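Side-chain contacts in chitin-binding type-4 domain-containing protein (Photorhabdus laumondii subsp. laumondii, PDB 6T5Z), which probably acts as a copper-dependent lytic polysaccharide monooxygenase of family AA10, cleaving chitin or a related polysaccharide by oxidation: residues A[50-55]-A[164-169]; A[62-65]-A[69-72]; A[102-107]-A[112-117]; A[153-156]-A[161-164]. All coordinates share one frame; numbering follows the deposited sequence.

Interaction 1 of 4, residues A[50-55]-A[164-169]; sequences HIASAG and YQVIDT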
loop_
_atom_site.group_PDB
_atom_site.type_symbol
_atom_site.label_atom_id
_atom_site.label_comp_id
_atom_site.label_asym_id
_atom_site.label_seq_id
_atom_site.Cartn_x
_atom_site.Cartn_y
_atom_site.Cartn_z
ATOM N N HIS A 50 -6.619 8.991 6.746
ATOM C CA HIS A 50 -5.432 8.518 7.446
ATOM C C HIS A 50 -5.123 7.082 7.050
ATOM O O HIS A 50 -4.579 6.303 7.841
ATOM C CB HIS A 50 -5.609 8.641 8.957
ATOM C CG HIS A 50 -5.980 10.019 9.407
ATOM N ND1 HIS A 50 -5.040 10.979 9.713
ATOM C CD2 HIS A 50 -7.188 10.604 9.587
ATOM C CE1 HIS A 50 -5.653 12.094 10.070
ATOM N NE2 HIS A 50 -6.956 11.892 10.006
ATOM N N ILE A 51 -5.468 6.722 5.815
ATOM C CA ILE A 51 -5.204 5.374 5.330
ATOM C C ILE A 51 -3.713 5.182 5.072
ATOM O O ILE A 51 -3.113 4.193 5.510
ATOM C CB ILE A 51 -6.051 5.099 4.078
ATOM C CG1 ILE A 51 -7.535 5.038 4.465
ATOM C CG2 ILE A 51 -5.627 3.810 3.418
ATOM C CD1 ILE A 51 -8.453 4.992 3.287
ATOM N N ALA A 52 -3.080 6.150 4.398
ATOM C CA ALA A 52 -1.664 6.025 4.064
ATOM C C ALA A 52 -0.769 6.011 5.298
ATOM O O ALA A 52 0.271 5.347 5.284
ATOM C CB ALA A 52 -1.246 7.150 3.123
ATOM N N SER A 53 -1.142 6.730 6.355
ATOM C CA SER A 53 -0.385 6.724 7.598
ATOM C C SER A 53 -0.735 5.561 8.514
ATOM O O SER A 53 -0.178 5.482 9.615
ATOM C CB SER A 53 -0.598 8.034 8.371
ATOM O OG SER A 53 -1.978 8.245 8.628
ATOM N N ALA A 54 -1.636 4.673 8.094
ATOM C CA ALA A 54 -2.184 3.622 8.961
ATOM C C ALA A 54 -2.730 4.201 10.259
ATOM O O ALA A 54 -2.688 3.550 11.305
ATOM C CB ALA A 54 -1.149 2.527 9.259
ATOM N N GLY A 55 -3.257 5.425 10.196
ATOM C CA GLY A 55 -3.782 6.080 11.376
ATOM C C GLY A 55 -2.778 6.381 12.468
ATOM O O GLY A 55 -3.184 6.598 13.616
ATOM N N TYR A 164 -0.067 -1.643 6.298
ATOM C CA TYR A 164 -0.747 -0.898 5.236
ATOM C C TYR A 164 0.275 -0.160 4.384
ATOM O O TYR A 164 1.044 0.659 4.902
ATOM C CB TYR A 164 -1.771 0.068 5.832
ATOM C CG TYR A 164 -2.996 -0.630 6.397
ATOM C CD1 TYR A 164 -3.015 -1.106 7.709
ATOM C CD2 TYR A 164 -4.128 -0.825 5.608
ATOM C CE1 TYR A 164 -4.147 -1.753 8.228
ATOM C CE2 TYR A 164 -5.255 -1.466 6.112
ATOM C CZ TYR A 164 -5.256 -1.928 7.418
ATOM O OH TYR A 164 -6.380 -2.548 7.911
ATOM N N GLN A 165 0.275 -0.433 3.074
ATOM C CA GLN A 165 1.276 0.123 2.159
ATOM C C GLN A 165 0.610 0.706 0.915
ATOM O O GLN A 165 0.293 -0.039 -0.016
ATOM C CB GLN A 165 2.290 -0.953 1.769
ATOM C CG GLN A 165 3.220 -1.362 2.918
ATOM C CD GLN A 165 4.465 -0.485 3.004
ATOM O OE1 GLN A 165 5.246 -0.408 2.060
ATOM N NE2 GLN A 165 4.659 0.159 4.148
ATOM N N VAL A 166 0.446 2.052 0.866
ATOM C CA VAL A 166 -0.006 2.701 -0.364
ATOM C C VAL A 166 1.168 2.843 -1.329
ATOM O O VAL A 166 2.328 3.029 -0.926
ATOM C CB VAL A 166 -0.674 4.065 -0.071
ATOM C CG1 VAL A 166 -1.910 3.894 0.815
ATOM C CG2 VAL A 166 0.310 5.046 0.588
ATOM N N ILE A 167 0.853 2.723 -2.622
ATOM C CA ILE A 167 1.808 2.785 -3.729
ATOM C C ILE A 167 1.270 3.775 -4.755
ATOM O O ILE A 167 0.119 3.659 -5.192
ATOM C CB ILE A 167 2.014 1.402 -4.391
ATOM C CG1 ILE A 167 2.342 0.335 -3.350
ATOM C CG2 ILE A 167 3.128 1.456 -5.444
ATOM C CD1 ILE A 167 2.273 -1.109 -3.885
ATOM N N ASP A 168 2.099 4.731 -5.163
ATOM C CA ASP A 168 1.717 5.685 -6.195
ATOM C C ASP A 168 2.179 5.183 -7.552
ATOM O O ASP A 168 3.347 4.816 -7.719
ATOM C CB ASP A 168 2.328 7.057 -5.913
ATOM C CG ASP A 168 1.852 7.627 -4.606
ATOM O OD1 ASP A 168 2.597 7.529 -3.608
ATOM O OD2 ASP A 168 0.718 8.151 -4.582
ATOM N N THR A 169 1.263 5.155 -8.517
ATOM C CA THR A 169 1.561 4.582 -9.823
ATOM C C THR A 169 1.037 5.489 -10.922
ATOM O O THR A 169 0.024 6.171 -10.756
ATOM C CB THR A 169 0.935 3.172 -10.006
ATOM O OG1 THR A 169 -0.495 3.274 -10.007
ATOM C CG2 THR A 169 1.356 2.236 -8.884
HETATM O O HOH W 1 1.251 3.200 3.724
#
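The Tyr164 ring meets Ala54 obliquely, with the methyl CB of Ala54 lying 4.3 Å from Tyr164 CB, so the approach is made more to the root of the ring than to its tip. Its hydroxyl is hydrogen-bonded to Lys38 O, while Pro46 and Phe41 border the same neighbourhood, against Tyr164 and Ile51 respectively. Two residues along the strand, Ala52 CB rests 3.6 Å from Val166 CG2. A chi1 of -61° sets CG1 of Val166 anti to the carbonyl carbon, which turns CG2 between that carbon and the backbone N; CG1 helps by lying 3.9 Å from Ala52 CA. Both alanines belong to a type I beta turn, Ile51 to Ala54. Where the main chains stand too far apart to bond directly, a water links them: it donates to Ala52 O and to Tyr164 O, each 2.8 Å away, and accepts a longer bond from Val166 N at 3.2 Å. Small methyl groups and one water thus let a loop turn lie against a regular strand. The arrangement belongs to the immunoglobulin-like beta-sandwich of AA10 enzymes, in which a long loop between strands folds back over the sheet, here with the Tyr164 side chain about 12 Å from a bound copper.

Interaction 2 of 4, residues A[62-65]-A[69-72]; sequences LDAQ and RWKK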
loop_
_atom_site.group_PDB
_atom_site.type_symbol
_atom_site.label_atom_id
_atom_site.label_comp_id
_atom_site.label_asym_id
_atom_site.label_seq_id
_atom_site.Cartn_x
_atom_site.Cartn_y
_atom_site.Cartn_z
ATOM N N LEU A 62 2.314 11.129 5.149
ATOM C CA LEU A 62 1.863 10.313 4.031
ATOM C C LEU A 62 0.419 10.599 3.635
ATOM O O LEU A 62 -0.001 10.185 2.552
ATOM C CB LEU A 62 1.998 8.824 4.361
ATOM C CG LEU A 62 3.417 8.333 4.641
ATOM C CD1 LEU A 62 3.417 6.832 4.908
ATOM C CD2 LEU A 62 4.338 8.676 3.477
ATOM N N ASP A 63 -0.345 11.285 4.477
ATOM C CA ASP A 63 -1.755 11.504 4.182
ATOM C C ASP A 63 -1.985 12.672 3.241
ATOM O O ASP A 63 -3.118 12.880 2.792
ATOM C CB ASP A 63 -2.527 11.698 5.491
ATOM C CG ASP A 63 -2.584 10.433 6.309
ATOM O OD1 ASP A 63 -2.678 9.338 5.700
ATOM O OD2 ASP A 63 -2.518 10.519 7.553
ATOM N N ALA A 64 -0.945 13.443 2.931
ATOM C CA ALA A 64 -1.083 14.478 1.920
ATOM C C ALA A 64 -1.493 13.827 0.609
ATOM O O ALA A 64 -1.043 12.724 0.289
ATOM C CB ALA A 64 0.239 15.226 1.754
ATOM N N GLN A 65 -2.363 14.497 -0.150
ATOM C CA GLN A 65 -2.819 13.947 -1.427
ATOM C C GLN A 65 -3.013 15.093 -2.416
ATOM O O GLN A 65 -3.988 15.850 -2.335
ATOM C CB GLN A 65 -4.095 13.127 -1.266
ATOM C CG GLN A 65 -4.449 12.331 -2.516
ATOM C CD GLN A 65 -3.296 11.480 -3.009
ATOM O OE1 GLN A 65 -2.785 10.621 -2.283
ATOM N NE2 GLN A 65 -2.875 11.716 -4.245
ATOM N N ARG A 69 2.378 15.599 -5.309
ATOM C CA ARG A 69 3.093 15.331 -4.060
ATOM C C ARG A 69 4.052 14.155 -4.175
ATOM O O ARG A 69 5.171 14.203 -3.647
ATOM C CB ARG A 69 2.092 15.086 -2.933
ATOM C CG ARG A 69 2.753 14.721 -1.608
ATOM C CD ARG A 69 3.390 15.948 -0.975
ATOM N NE ARG A 69 4.117 15.635 0.252
ATOM C CZ ARG A 69 5.366 15.179 0.291
ATOM N NH1 ARG A 69 6.034 14.945 -0.834
ATOM N NH2 ARG A 69 5.953 14.956 1.461
ATOM N N TRP A 70 3.609 13.056 -4.785
ATOM C CA TRP A 70 4.278 11.778 -4.627
ATOM C C TRP A 70 4.937 11.322 -5.918
ATOM O O TRP A 70 4.401 11.520 -7.010
ATOM C CB TRP A 70 3.288 10.710 -4.151
ATOM C CG TRP A 70 2.622 11.083 -2.849
ATOM C CD1 TRP A 70 1.291 11.325 -2.648
ATOM C CD2 TRP A 70 3.263 11.293 -1.585
ATOM N NE1 TRP A 70 1.063 11.652 -1.335
ATOM C CE2 TRP A 70 2.256 11.632 -0.658
ATOM C CE3 TRP A 70 4.591 11.205 -1.141
ATOM C CZ2 TRP A 70 2.537 11.892 0.688
ATOM C CZ3 TRP A 70 4.866 11.460 0.197
ATOM C CH2 TRP A 70 3.845 11.815 1.087
ATOM N N LYS A 71 6.104 10.699 -5.771
ATOM C CA LYS A 71 6.766 10.073 -6.902
ATOM C C LYS A 71 5.976 8.837 -7.313
ATOM O O LYS A 71 5.607 8.022 -6.466
ATOM C CB LYS A 71 8.192 9.697 -6.517
ATOM C CG LYS A 71 8.886 8.781 -7.503
ATOM C CD LYS A 71 9.336 9.534 -8.735
ATOM C CE LYS A 71 10.159 8.622 -9.651
ATOM N NZ LYS A 71 9.390 7.419 -10.099
ATOM N N LYS A 72 5.706 8.707 -8.607
ATOM C CA LYS A 72 4.850 7.652 -9.124
ATOM C C LYS A 72 5.683 6.606 -9.857
ATOM O O LYS A 72 6.518 6.941 -10.699
ATOM C CB LYS A 72 3.783 8.241 -10.049
ATOM C CG LYS A 72 2.918 9.288 -9.348
ATOM C CD LYS A 72 2.136 10.194 -10.277
ATOM C CE LYS A 72 1.450 11.300 -9.479
ATOM N NZ LYS A 72 2.450 12.313 -8.982
#
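Trp70 supplies the largest share of the contact, and its indole N-H makes the one hydrogen bond between 62-65 and 69-72: NE1 donates to Ala64 O, 2.9 Å away, with an angle of 156°. The oxygen lies at the ring edge, in the indole plane, whereas the donor stands 41° above the plane of the Ala64 carbonyl. Around this bond the packing is tight. Leu62 O comes within 3.6 Å of Trp70 CZ2, and the Leu62 side chain crosses the indole at about a right angle, its CD2 4.0 Å from Trp70 CH2. Gln65 skirts the pyrrole end, its own amide being held by Pro106, Tyr147 and Arg10. The site is a bend within the long loop between strands 36-38 and 73-76, where Arg10 of helix 10-14 adds a cation-pi contact to the same indole. Arg69 packs closely too: with CG anti to the backbone N (chi1 177°), that carbon stands 3.3 Å above the indole plane, and the bend at chi2 folds the guanidinium back over Trp70 CZ3. The looser, partly exposed side is where Ala64 CB only brushes this layer, 4.2 Å from Arg69 NE, while Arg69 NH2 bonds to the Met23 carbonyl.

Interaction 3 of 4, residues A[102-107]-A[112-117]; sequences LGWDPN and REQFNS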
loop_
_atom_site.group_PDB
_atom_site.type_symbol
_atom_site.label_atom_id
_atom_site.label_comp_id
_atom_site.label_asym_id
_atom_site.label_seq_id
_atom_site.Cartn_x
_atom_site.Cartn_y
_atom_site.Cartn_z
ATOM N N LEU A 102 -11.786 4.355 -10.690
ATOM C CA LEU A 102 -11.778 5.181 -11.883
ATOM C C LEU A 102 -12.563 6.449 -11.590
ATOM O O LEU A 102 -13.701 6.391 -11.110
ATOM C CB LEU A 102 -12.382 4.426 -13.067
ATOM C CG LEU A 102 -11.638 3.166 -13.512
ATOM C CD1 LEU A 102 -12.405 2.482 -14.641
ATOM C CD2 LEU A 102 -10.215 3.475 -13.930
ATOM N N GLY A 103 -11.941 7.594 -11.829
ATOM C CA GLY A 103 -12.574 8.847 -11.494
ATOM C C GLY A 103 -12.364 9.328 -10.077
ATOM O O GLY A 103 -13.015 10.301 -9.676
ATOM N N TRP A 104 -11.469 8.705 -9.309
ATOM C CA TRP A 104 -11.117 9.268 -8.011
ATOM C C TRP A 104 -10.466 10.643 -8.193
ATOM O O TRP A 104 -10.098 11.046 -9.294
ATOM C CB TRP A 104 -10.186 8.325 -7.243
ATOM C CG TRP A 104 -8.739 8.319 -7.706
ATOM C CD1 TRP A 104 -8.259 7.909 -8.921
ATOM C CD2 TRP A 104 -7.596 8.746 -6.950
ATOM N NE1 TRP A 104 -6.890 8.046 -8.959
ATOM C CE2 TRP A 104 -6.461 8.554 -7.760
ATOM C CE3 TRP A 104 -7.427 9.261 -5.659
ATOM C CZ2 TRP A 104 -5.175 8.867 -7.323
ATOM C CZ3 TRP A 104 -6.155 9.566 -5.224
ATOM C CH2 TRP A 104 -5.044 9.371 -6.054
ATOM N N ASP A 105 -10.330 11.364 -7.081
ATOM C CA ASP A 105 -9.814 12.730 -7.109
ATOM C C ASP A 105 -8.419 12.752 -6.502
ATOM O O ASP A 105 -8.272 12.663 -5.275
ATOM C CB ASP A 105 -10.750 13.672 -6.350
ATOM C CG ASP A 105 -10.395 15.135 -6.542
ATOM O OD1 ASP A 105 -9.232 15.436 -6.875
ATOM O OD2 ASP A 105 -11.283 15.991 -6.351
ATOM N N PRO A 106 -7.368 12.890 -7.315
ATOM C CA PRO A 106 -5.995 12.826 -6.791
ATOM C C PRO A 106 -5.603 14.010 -5.931
ATOM O O PRO A 106 -4.491 14.025 -5.392
ATOM C CB PRO A 106 -5.147 12.773 -8.069
ATOM C CG PRO A 106 -6.000 13.433 -9.100
ATOM C CD PRO A 106 -7.403 13.044 -8.778
ATOM N N ASN A 107 -6.469 15.009 -5.794
ATOM C CA ASN A 107 -6.202 16.188 -4.985
ATOM C C ASN A 107 -7.068 16.239 -3.733
ATOM O O ASN A 107 -7.198 17.301 -3.118
ATOM C CB ASN A 107 -6.402 17.441 -5.837
ATOM C CG ASN A 107 -5.359 17.565 -6.931
ATOM O OD1 ASN A 107 -4.159 17.603 -6.648
ATOM N ND2 ASN A 107 -5.807 17.619 -8.190
ATOM N N ARG A 112 -12.386 5.643 1.943
ATOM C CA ARG A 112 -13.015 4.445 1.403
ATOM C C ARG A 112 -13.773 4.759 0.125
ATOM O O ARG A 112 -13.791 3.943 -0.803
ATOM C CB ARG A 112 -13.928 3.815 2.457
ATOM C CG ARG A 112 -13.117 3.182 3.563
ATOM C CD ARG A 112 -13.839 3.134 4.903
ATOM N NE ARG A 112 -13.040 2.361 5.853
ATOM C CZ ARG A 112 -11.944 2.815 6.458
ATOM N NH1 ARG A 112 -11.516 4.048 6.217
ATOM N NH2 ARG A 112 -11.267 2.030 7.296
ATOM N N GLU A 113 -14.359 5.954 0.037
ATOM C CA GLU A 113 -15.055 6.347 -1.180
ATOM C C GLU A 113 -14.086 6.492 -2.349
ATOM O O GLU A 113 -14.479 6.287 -3.503
ATOM C CB GLU A 113 -15.826 7.645 -0.927
ATOM C CG GLU A 113 -16.801 8.033 -2.014
ATOM C CD GLU A 113 -16.177 8.890 -3.094
ATOM O OE1 GLU A 113 -15.109 9.499 -2.846
ATOM O OE2 GLU A 113 -16.760 8.955 -4.199
ATOM N N GLN A 114 -12.812 6.812 -2.072
ATOM C CA GLN A 114 -11.825 6.954 -3.138
ATOM C C GLN A 114 -11.330 5.615 -3.667
ATOM O O GLN A 114 -10.776 5.573 -4.775
ATOM C CB GLN A 114 -10.640 7.783 -2.638
ATOM C CG GLN A 114 -10.988 9.255 -2.381
ATOM C CD GLN A 114 -10.540 10.168 -3.511
ATOM O OE1 GLN A 114 -11.068 10.110 -4.626
ATOM N NE2 GLN A 114 -9.562 11.033 -3.221
ATOM N N PHE A 115 -11.516 4.534 -2.908
ATOM C CA PHE A 115 -11.028 3.204 -3.250
ATOM C C PHE A 115 -12.177 2.316 -3.700
ATOM O O PHE A 115 -13.312 2.473 -3.251
ATOM C CB PHE A 115 -10.348 2.547 -2.038
ATOM C CG PHE A 115 -8.914 2.938 -1.850
ATOM C CD1 PHE A 115 -7.933 2.389 -2.651
ATOM C CD2 PHE A 115 -8.544 3.830 -0.849
ATOM C CE1 PHE A 115 -6.592 2.742 -2.479
ATOM C CE2 PHE A 115 -7.212 4.180 -0.669
ATOM C CZ PHE A 115 -6.236 3.626 -1.485
ATOM N N ASN A 116 -11.879 1.386 -4.605
ATOM C CA ASN A 116 -12.804 0.285 -4.830
ATOM C C ASN A 116 -13.051 -0.435 -3.507
ATOM O O ASN A 116 -12.170 -0.508 -2.645
ATOM C CB ASN A 116 -12.251 -0.678 -5.884
ATOM C CG ASN A 116 -12.317 -0.103 -7.292
ATOM O OD1 ASN A 116 -13.257 0.613 -7.641
ATOM N ND2 ASN A 116 -11.314 -0.413 -8.108
ATOM N N SER A 117 -14.278 -0.934 -3.328
ATOM C CA SER A 117 -14.652 -1.492 -2.034
ATOM C C SER A 117 -14.063 -2.875 -1.797
ATOM O O SER A 117 -13.912 -3.280 -0.644
ATOM C CB SER A 117 -16.171 -1.542 -1.892
ATOM O OG SER A 117 -16.722 -2.520 -2.758
HETATM O O HOH W 2 -13.401 1.730 -10.332
#
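Gln114 bridges to Trp104 and Asp105 through the amide end of its side chain. From CB the chain sets out with CG opposite the carbonyl carbon and then bends at chi2, which swings the amide round toward 102-107. CD arrives in the plane of the Trp104 indole, at its edge, the amide and ring planes standing 53° apart. OE1 then accepts from Asp105 N at 2.9 Å, in its carbonyl plane and on a lone pair, along an almost straight N-H line of 177°. The same oxygen lies 3.3 Å from Trp104 CB. On the other arm of the amide, NE2 donates to Asp105 O at 2.9 Å, again nearly straight at 168°, and passes 3.7 Å from Trp104 CE3. A further bond from NE2 reaches Pro109 O, in the chain linking the two segments. Asp105 is itself kept in shape by an Asx turn, its OD1 accepting from Asn107 N, while Trp104 NE1 binds the carbonyl of Tyr147. Both segments lie within the loop between strands 92-99 and 121-126. The side-chain amide addresses both the N-H and the C=O of a single residue, much as a neighbouring strand would. Because donor and acceptor are matched to opposite arms, the pairing fixes which way round the buried amide sits and satisfies both of its polar atoms.

Interaction 4 of 4, residues A[153-156]-A[161-164]; sequences VWTI and NAFY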
loop_
_atom_site.group_PDB
_atom_site.type_symbol
_atom_site.label_atom_id
_atom_site.label_comp_id
_atom_site.label_asym_id
_atom_site.label_seq_id
_atom_site.Cartn_x
_atom_site.Cartn_y
_atom_site.Cartn_z
ATOM N N VAL A 153 -2.221 -4.632 1.629
ATOM C CA VAL A 153 -2.562 -4.973 3.009
ATOM C C VAL A 153 -2.031 -6.362 3.325
ATOM O O VAL A 153 -2.370 -7.341 2.645
ATOM C CB VAL A 153 -4.072 -4.903 3.271
ATOM C CG1 VAL A 153 -4.367 -5.169 4.758
ATOM C CG2 VAL A 153 -4.621 -3.541 2.830
ATOM N N TRP A 154 -1.207 -6.441 4.362
ATOM C CA TRP A 154 -0.670 -7.686 4.884
ATOM C C TRP A 154 -1.349 -7.929 6.220
ATOM O O TRP A 154 -1.072 -7.223 7.193
ATOM C CB TRP A 154 0.847 -7.587 5.029
ATOM C CG TRP A 154 1.463 -8.731 5.748
ATOM C CD1 TRP A 154 0.999 -10.019 5.797
ATOM C CD2 TRP A 154 2.667 -8.712 6.531
ATOM N NE1 TRP A 154 1.835 -10.791 6.557
ATOM C CE2 TRP A 154 2.874 -10.022 7.010
ATOM C CE3 TRP A 154 3.597 -7.720 6.862
ATOM C CZ2 TRP A 154 3.960 -10.361 7.826
ATOM C CZ3 TRP A 154 4.679 -8.060 7.661
ATOM C CH2 TRP A 154 4.854 -9.362 8.132
ATOM N N THR A 155 -2.247 -8.913 6.264
ATOM C CA THR A 155 -3.084 -9.164 7.431
ATOM C C THR A 155 -2.444 -10.261 8.278
ATOM O O THR A 155 -2.155 -11.356 7.776
ATOM C CB THR A 155 -4.506 -9.531 6.982
ATOM O OG1 THR A 155 -5.083 -8.419 6.274
ATOM C CG2 THR A 155 -5.408 -9.901 8.172
ATOM N N ILE A 156 -2.208 -9.957 9.562
ATOM C CA ILE A 156 -1.534 -10.864 10.487
ATOM C C ILE A 156 -2.573 -11.753 11.155
ATOM O O ILE A 156 -3.565 -11.254 11.692
ATOM C CB ILE A 156 -0.741 -10.079 11.545
ATOM C CG1 ILE A 156 0.189 -9.041 10.902
ATOM C CG2 ILE A 156 0.054 -11.044 12.431
ATOM C CD1 ILE A 156 1.169 -9.627 9.912
ATOM N N ASN A 161 -4.035 -7.011 13.941
ATOM C CA ASN A 161 -3.503 -5.938 13.112
ATOM C C ASN A 161 -3.174 -6.386 11.689
ATOM O O ASN A 161 -3.243 -7.567 11.337
ATOM C CB ASN A 161 -2.259 -5.345 13.777
ATOM C CG ASN A 161 -2.585 -4.678 15.090
ATOM O OD1 ASN A 161 -3.667 -4.114 15.247
ATOM N ND2 ASN A 161 -1.660 -4.731 16.039
ATOM N N ALA A 162 -2.811 -5.393 10.877
ATOM C CA ALA A 162 -2.347 -5.565 9.508
ATOM C C ALA A 162 -1.366 -4.445 9.195
ATOM O O ALA A 162 -1.351 -3.412 9.866
ATOM C CB ALA A 162 -3.501 -5.530 8.500
ATOM N N PHE A 163 -0.575 -4.634 8.146
ATOM C CA PHE A 163 0.345 -3.592 7.694
ATOM C C PHE A 163 -0.162 -2.976 6.400
ATOM O O PHE A 163 -0.624 -3.689 5.504
ATOM C CB PHE A 163 1.757 -4.151 7.519
ATOM C CG PHE A 163 2.415 -4.484 8.828
ATOM C CD1 PHE A 163 2.135 -5.683 9.473
ATOM C CD2 PHE A 163 3.239 -3.563 9.460
ATOM C CE1 PHE A 163 2.708 -5.977 10.701
ATOM C CE2 PHE A 163 3.819 -3.855 10.691
ATOM C CZ PHE A 163 3.547 -5.055 11.311
ATOM N N TYR A 164 -0.067 -1.643 6.298
ATOM C CA TYR A 164 -0.747 -0.898 5.236
ATOM C C TYR A 164 0.275 -0.160 4.384
ATOM O O TYR A 164 1.044 0.659 4.902
ATOM C CB TYR A 164 -1.771 0.068 5.832
ATOM C CG TYR A 164 -2.996 -0.630 6.397
ATOM C CD1 TYR A 164 -3.015 -1.106 7.709
ATOM C CD2 TYR A 164 -4.128 -0.825 5.608
ATOM C CE1 TYR A 164 -4.147 -1.753 8.228
ATOM C CE2 TYR A 164 -5.255 -1.466 6.112
ATOM C CZ TYR A 164 -5.256 -1.928 7.418
ATOM O OH TYR A 164 -6.380 -2.548 7.911
#
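Trp154 and Phe163 lie side by side at the apolar centre, pointing the same way, with Trp154 CE3 3.6 Å from Phe163 CD1. The planes are near parallel, 28° apart, but the rings are slid so far that they barely overlap, the centroid of the indole's six-membered ring being 5.1 Å from that of Phe163. Ile156 closes the group: its CD1 stands over the rim of the indole, on the same side as Phe163, and its CG1 meets the edge of the phenyl ring 4.0 Å from CE1. On the reverse of the sheet Val153 packs beside Tyr164. Its CG1, opposite the backbone N (chi1 -176°), lies over one face of the phenol ring and also 3.9 Å from Ala162 CB, while CG2 touches Tyr164 CD2.

Between these two layers runs the backbone ladder of an antiparallel hairpin. Trp154 and Phe163 form the hydrogen-bonded pair, Trp154 N to Phe163 O at 3.0 Å and Phe163 N to Trp154 O at 2.8 Å, and Ile156 N adds a bond to Asn161 O. At the polar margin Asn161 ND2 binds Glu36, Trp154 NE1 binds the Thr92 hydroxyl, and Tyr164 OH binds Lys38 O. The chemistry bears on the metal. The Phe163 side chain lies about 4 Å from a bound copper and meets the His1 ring, while Ile156 abuts His90. Lacking a ligating atom, Phe163 offers the copper a hydrocarbon surface, consistent with the phenylalanine found near the axial position in many AA10 enzymes.

Overall arrangement
Starting from the N terminus, segment 50-55 opens the widest loop, which closes as interaction 1 only when strand 161-172 is reached 109 residues later. Nested inside it are interaction 2, a short bend between strands 36-38 and 73-76, and then interaction 3, which folds the loop between strands 92-99 and 121-126 on itself. These two follow in series yet touch, through the Gln65 amide and Pro106 O. Interaction 1 also touches both, by Ser53 with Asp63 and by Ile51 with Arg112 and Phe115. Interaction 4 closes the hairpin of strands 148-156 and 161-172 and shares Tyr164 with interaction 1, so one strand runs from the copper site to the loop packing.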